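Local coordinates for major Capsid Protein VP1 (Chimpanzee polyomavirus Bob, PDB 6Y9I) that forms the pentameric building block of the polyomavirus capsid shell and probably engages glycan receptors on the host cell surface, at residues S124-A136 and G216-L228. Sequence-based numbering, arbitrary orientation.
Sequences SQPIEGMNYHMFA and GSFVGGLNTPPNL
Strands 131-136 and 216-219 pair antiparallel in the main sheet of VP1, and the loop 220-226 then curls back alongside residues 128-130. Asn-131 with Val-219 and His-133 with Ser-217 are the hydrogen-bonded pairs, Asn-131 N reaching Val-219 O at 2.8 Å. Two residues before the strand, Gly-129 N donates to Thr-224 O (2.8 Å) in the carbonyl plane. On the Asn-131 face, His-133 NE2 gives a nearly straight bond (170°) to Asn-131 OD1, 2.7 Å away and exactly in the ring plane, while Asn-131 ND2 turns back to Gly-129 O. His-133 ND1 is hydrogen-bonded to Asp-259 OD1, so the imidazole is gripped at both nitrogens. Leu-228 CD2 lies over one face of that ring, 3.4 Å from His-133 NE2, and Pro-226 CB sits against Asn-131 ND2. This is the jelly-roll sandwich of a polyomavirus coat protein: strand 252-265 flanks 131-136, and a neighbouring subunit continues the sheet beyond 216-219. The Tyr-132 face is aromatic. Phe-218 brings CD1 to the tyrosine's edge, 4.0 Å from Tyr-132 CD2, its ring swung away from its own N (chi1 170°); Tyr-132 OH is hydrogen-bonded to Tyr-67 OH. Just before strand 131-136, Met-130 CE presses tightly on Leu-222 CD2 (3.4 Å). At the far end Asn-223 ND2 hydrogen-bonds Glu-128 OE2 from above the carboxylate plane (3.2 Å), while a water links Glu-128 OE1 to Asn-223 O.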
# COMPACT_ATOMS: atom_id res chain seq x y z
N SER A 124 -10.68 23.05 10.00
CA SER A 124 -11.71 22.39 9.17
C SER A 124 -11.24 20.97 8.87
O SER A 124 -10.00 20.69 8.91
CB SER A 124 -12.01 23.13 7.89
OG SER A 124 -11.06 22.81 6.90
N GLN A 125 -12.19 20.11 8.55
CA GLN A 125 -11.86 18.85 7.84
C GLN A 125 -11.26 19.28 6.52
O GLN A 125 -11.78 20.17 5.87
CB GLN A 125 -13.08 17.96 7.63
CG GLN A 125 -13.33 16.98 8.76
CD GLN A 125 -14.63 16.27 8.50
OE1 GLN A 125 -14.95 15.91 7.37
NE2 GLN A 125 -15.40 16.09 9.57
N PRO A 126 -10.12 18.70 6.11
CA PRO A 126 -9.52 19.00 4.82
C PRO A 126 -10.22 18.19 3.73
O PRO A 126 -11.04 17.34 4.04
CB PRO A 126 -8.09 18.51 4.99
CG PRO A 126 -8.29 17.25 5.88
CD PRO A 126 -9.37 17.67 6.86
N ILE A 127 -9.89 18.44 2.47
CA ILE A 127 -10.32 17.58 1.35
C ILE A 127 -9.88 16.14 1.65
O ILE A 127 -8.71 15.92 1.96
CB ILE A 127 -9.81 18.11 -0.00
CG1 ILE A 127 -10.26 19.54 -0.27
CG2 ILE A 127 -10.23 17.18 -1.12
CD1 ILE A 127 -11.75 19.72 -0.39
N GLU A 128 -10.83 15.20 1.60
CA GLU A 128 -10.56 13.76 1.71
C GLU A 128 -11.68 12.97 1.03
O GLU A 128 -12.65 13.56 0.55
CB GLU A 128 -10.38 13.38 3.19
CG GLU A 128 -11.56 13.70 4.10
CD GLU A 128 -11.24 13.49 5.58
OE1 GLU A 128 -10.03 13.42 5.93
OE2 GLU A 128 -12.19 13.34 6.40
N GLY A 129 -11.57 11.65 1.01
CA GLY A 129 -12.62 10.79 0.46
C GLY A 129 -12.33 10.44 -0.98
O GLY A 129 -11.14 10.45 -1.36
N MET A 130 -13.36 10.13 -1.75
CA MET A 130 -13.18 9.44 -3.06
C MET A 130 -12.28 10.26 -3.98
O MET A 130 -12.40 11.51 -4.04
CB MET A 130 -14.51 9.10 -3.74
CG MET A 130 -15.45 10.25 -3.85
SD MET A 130 -17.06 9.71 -3.28
CE MET A 130 -16.89 9.97 -1.52
N ASN A 131 -11.35 9.54 -4.59
CA ASN A 131 -10.31 10.01 -5.53
C ASN A 131 -10.55 9.22 -6.81
O ASN A 131 -10.60 7.96 -6.73
CB ASN A 131 -8.91 9.82 -4.95
CG ASN A 131 -8.38 11.08 -4.30
OD1 ASN A 131 -7.46 11.71 -4.82
ND2 ASN A 131 -9.00 11.47 -3.19
N TYR A 132 -10.79 9.93 -7.91
CA TYR A 132 -11.00 9.30 -9.23
C TYR A 132 -10.12 10.08 -10.19
O TYR A 132 -10.28 11.30 -10.32
CB TYR A 132 -12.46 9.30 -9.65
CG TYR A 132 -12.76 8.65 -10.97
CD1 TYR A 132 -12.66 9.37 -12.16
CD2 TYR A 132 -13.21 7.33 -11.05
CE1 TYR A 132 -12.94 8.79 -13.39
CE2 TYR A 132 -13.49 6.75 -12.28
CZ TYR A 132 -13.37 7.48 -13.45
OH TYR A 132 -13.61 6.93 -14.66
N HIS A 133 -9.14 9.41 -10.74
CA HIS A 133 -8.06 10.02 -11.53
C HIS A 133 -7.96 9.23 -12.82
O HIS A 133 -7.79 8.01 -12.77
CB HIS A 133 -6.75 10.09 -10.73
CG HIS A 133 -6.89 10.94 -9.50
ND1 HIS A 133 -6.92 12.31 -9.56
CD2 HIS A 133 -7.06 10.61 -8.20
CE1 HIS A 133 -7.05 12.81 -8.34
NE2 HIS A 133 -7.14 11.78 -7.50
N MET A 134 -8.09 9.92 -13.94
CA MET A 134 -7.98 9.27 -15.26
C MET A 134 -7.40 10.31 -16.21
O MET A 134 -7.66 11.50 -16.07
CB MET A 134 -9.33 8.77 -15.78
CG MET A 134 -9.18 7.85 -16.98
SD MET A 134 -10.22 8.26 -18.42
CE MET A 134 -10.08 10.04 -18.46
N PHE A 135 -6.56 9.86 -17.11
CA PHE A 135 -6.08 10.68 -18.24
C PHE A 135 -6.04 9.72 -19.44
O PHE A 135 -5.91 8.47 -19.26
CB PHE A 135 -4.77 11.38 -17.87
CG PHE A 135 -3.56 10.50 -17.89
CD1 PHE A 135 -2.82 10.34 -19.06
CD2 PHE A 135 -3.13 9.84 -16.74
CE1 PHE A 135 -1.71 9.53 -19.08
CE2 PHE A 135 -2.00 9.03 -16.76
CZ PHE A 135 -1.29 8.89 -17.94
N ALA A 136 -6.26 10.28 -20.61
CA ALA A 136 -6.27 9.55 -21.88
C ALA A 136 -5.66 10.43 -22.96
O ALA A 136 -5.82 11.68 -22.93
CB ALA A 136 -7.67 9.10 -22.25
N GLY A 216 -6.44 4.94 -15.36
CA GLY A 216 -7.28 5.41 -14.25
C GLY A 216 -7.04 4.66 -12.95
O GLY A 216 -6.66 3.47 -12.98
N SER A 217 -7.33 5.34 -11.84
CA SER A 217 -7.36 4.74 -10.49
C SER A 217 -8.54 5.36 -9.76
O SER A 217 -8.89 6.51 -10.02
CB SER A 217 -6.08 4.92 -9.70
OG SER A 217 -5.86 6.30 -9.49
N PHE A 218 -9.12 4.57 -8.90
CA PHE A 218 -10.24 4.98 -8.04
C PHE A 218 -9.91 4.47 -6.64
O PHE A 218 -9.58 3.31 -6.51
CB PHE A 218 -11.53 4.42 -8.60
CG PHE A 218 -12.68 4.61 -7.65
CD1 PHE A 218 -13.13 5.87 -7.36
CD2 PHE A 218 -13.27 3.53 -7.02
CE1 PHE A 218 -14.15 6.07 -6.45
CE2 PHE A 218 -14.30 3.73 -6.11
CZ PHE A 218 -14.76 4.99 -5.86
N VAL A 219 -10.02 5.34 -5.64
CA VAL A 219 -10.05 4.94 -4.22
C VAL A 219 -11.30 5.58 -3.63
O VAL A 219 -11.40 6.86 -3.69
CB VAL A 219 -8.78 5.39 -3.48
CG1 VAL A 219 -8.79 4.93 -2.03
CG2 VAL A 219 -7.52 4.95 -4.17
N GLY A 220 -12.22 4.73 -3.17
CA GLY A 220 -13.56 5.18 -2.75
C GLY A 220 -13.63 5.62 -1.30
O GLY A 220 -12.57 5.81 -0.65
N GLY A 221 -14.85 5.78 -0.79
CA GLY A 221 -15.11 6.13 0.61
C GLY A 221 -15.18 7.64 0.81
O GLY A 221 -14.68 8.40 -0.04
N LEU A 222 -15.73 8.07 1.93
CA LEU A 222 -15.86 9.51 2.26
C LEU A 222 -14.73 10.05 3.13
O LEU A 222 -14.57 11.27 3.13
CB LEU A 222 -17.21 9.74 2.92
CG LEU A 222 -18.33 9.94 1.91
CD1 LEU A 222 -19.67 9.78 2.60
CD2 LEU A 222 -18.22 11.31 1.26
N ASN A 223 -13.98 9.21 3.85
CA ASN A 223 -12.98 9.72 4.82
C ASN A 223 -11.56 9.27 4.44
O ASN A 223 -10.65 9.49 5.25
CB ASN A 223 -13.35 9.35 6.25
CG ASN A 223 -14.63 10.03 6.68
OD1 ASN A 223 -15.60 9.36 7.00
ND2 ASN A 223 -14.68 11.36 6.65
N THR A 224 -11.38 8.69 3.26
CA THR A 224 -10.10 8.11 2.81
C THR A 224 -9.08 9.22 2.53
O THR A 224 -9.39 10.17 1.85
CB THR A 224 -10.27 7.27 1.53
OG1 THR A 224 -11.44 6.46 1.72
CG2 THR A 224 -9.02 6.47 1.23
N PRO A 225 -7.83 9.11 3.00
CA PRO A 225 -6.78 10.08 2.65
C PRO A 225 -6.47 10.13 1.16
O PRO A 225 -6.16 9.11 0.57
CB PRO A 225 -5.53 9.51 3.34
CG PRO A 225 -6.09 8.69 4.46
CD PRO A 225 -7.33 8.05 3.88
N PRO A 226 -6.55 11.30 0.50
CA PRO A 226 -6.10 11.44 -0.88
C PRO A 226 -4.60 11.13 -0.96
O PRO A 226 -3.88 11.65 -0.15
CB PRO A 226 -6.29 12.93 -1.23
CG PRO A 226 -7.29 13.39 -0.20
CD PRO A 226 -7.05 12.56 1.05
N ASN A 227 -4.22 10.31 -1.93
CA ASN A 227 -2.84 9.78 -2.09
C ASN A 227 -2.40 10.09 -3.51
O ASN A 227 -2.90 9.41 -4.43
CB ASN A 227 -2.81 8.28 -1.76
CG ASN A 227 -1.40 7.80 -1.49
OD1 ASN A 227 -0.47 8.21 -2.17
ND2 ASN A 227 -1.22 7.04 -0.42
N LEU A 228 -1.57 11.12 -3.69
CA LEU A 228 -1.26 11.71 -5.01
C LEU A 228 0.24 11.96 -5.12
O LEU A 228 0.86 12.33 -4.13
CB LEU A 228 -2.03 13.01 -5.17
CG LEU A 228 -3.54 12.91 -5.15
CD1 LEU A 228 -4.14 14.29 -5.28
CD2 LEU A 228 -4.02 12.02 -6.28
O HOH W 1 -8.70 11.32 5.77
O HOH W 2 -9.18 8.63 -1.90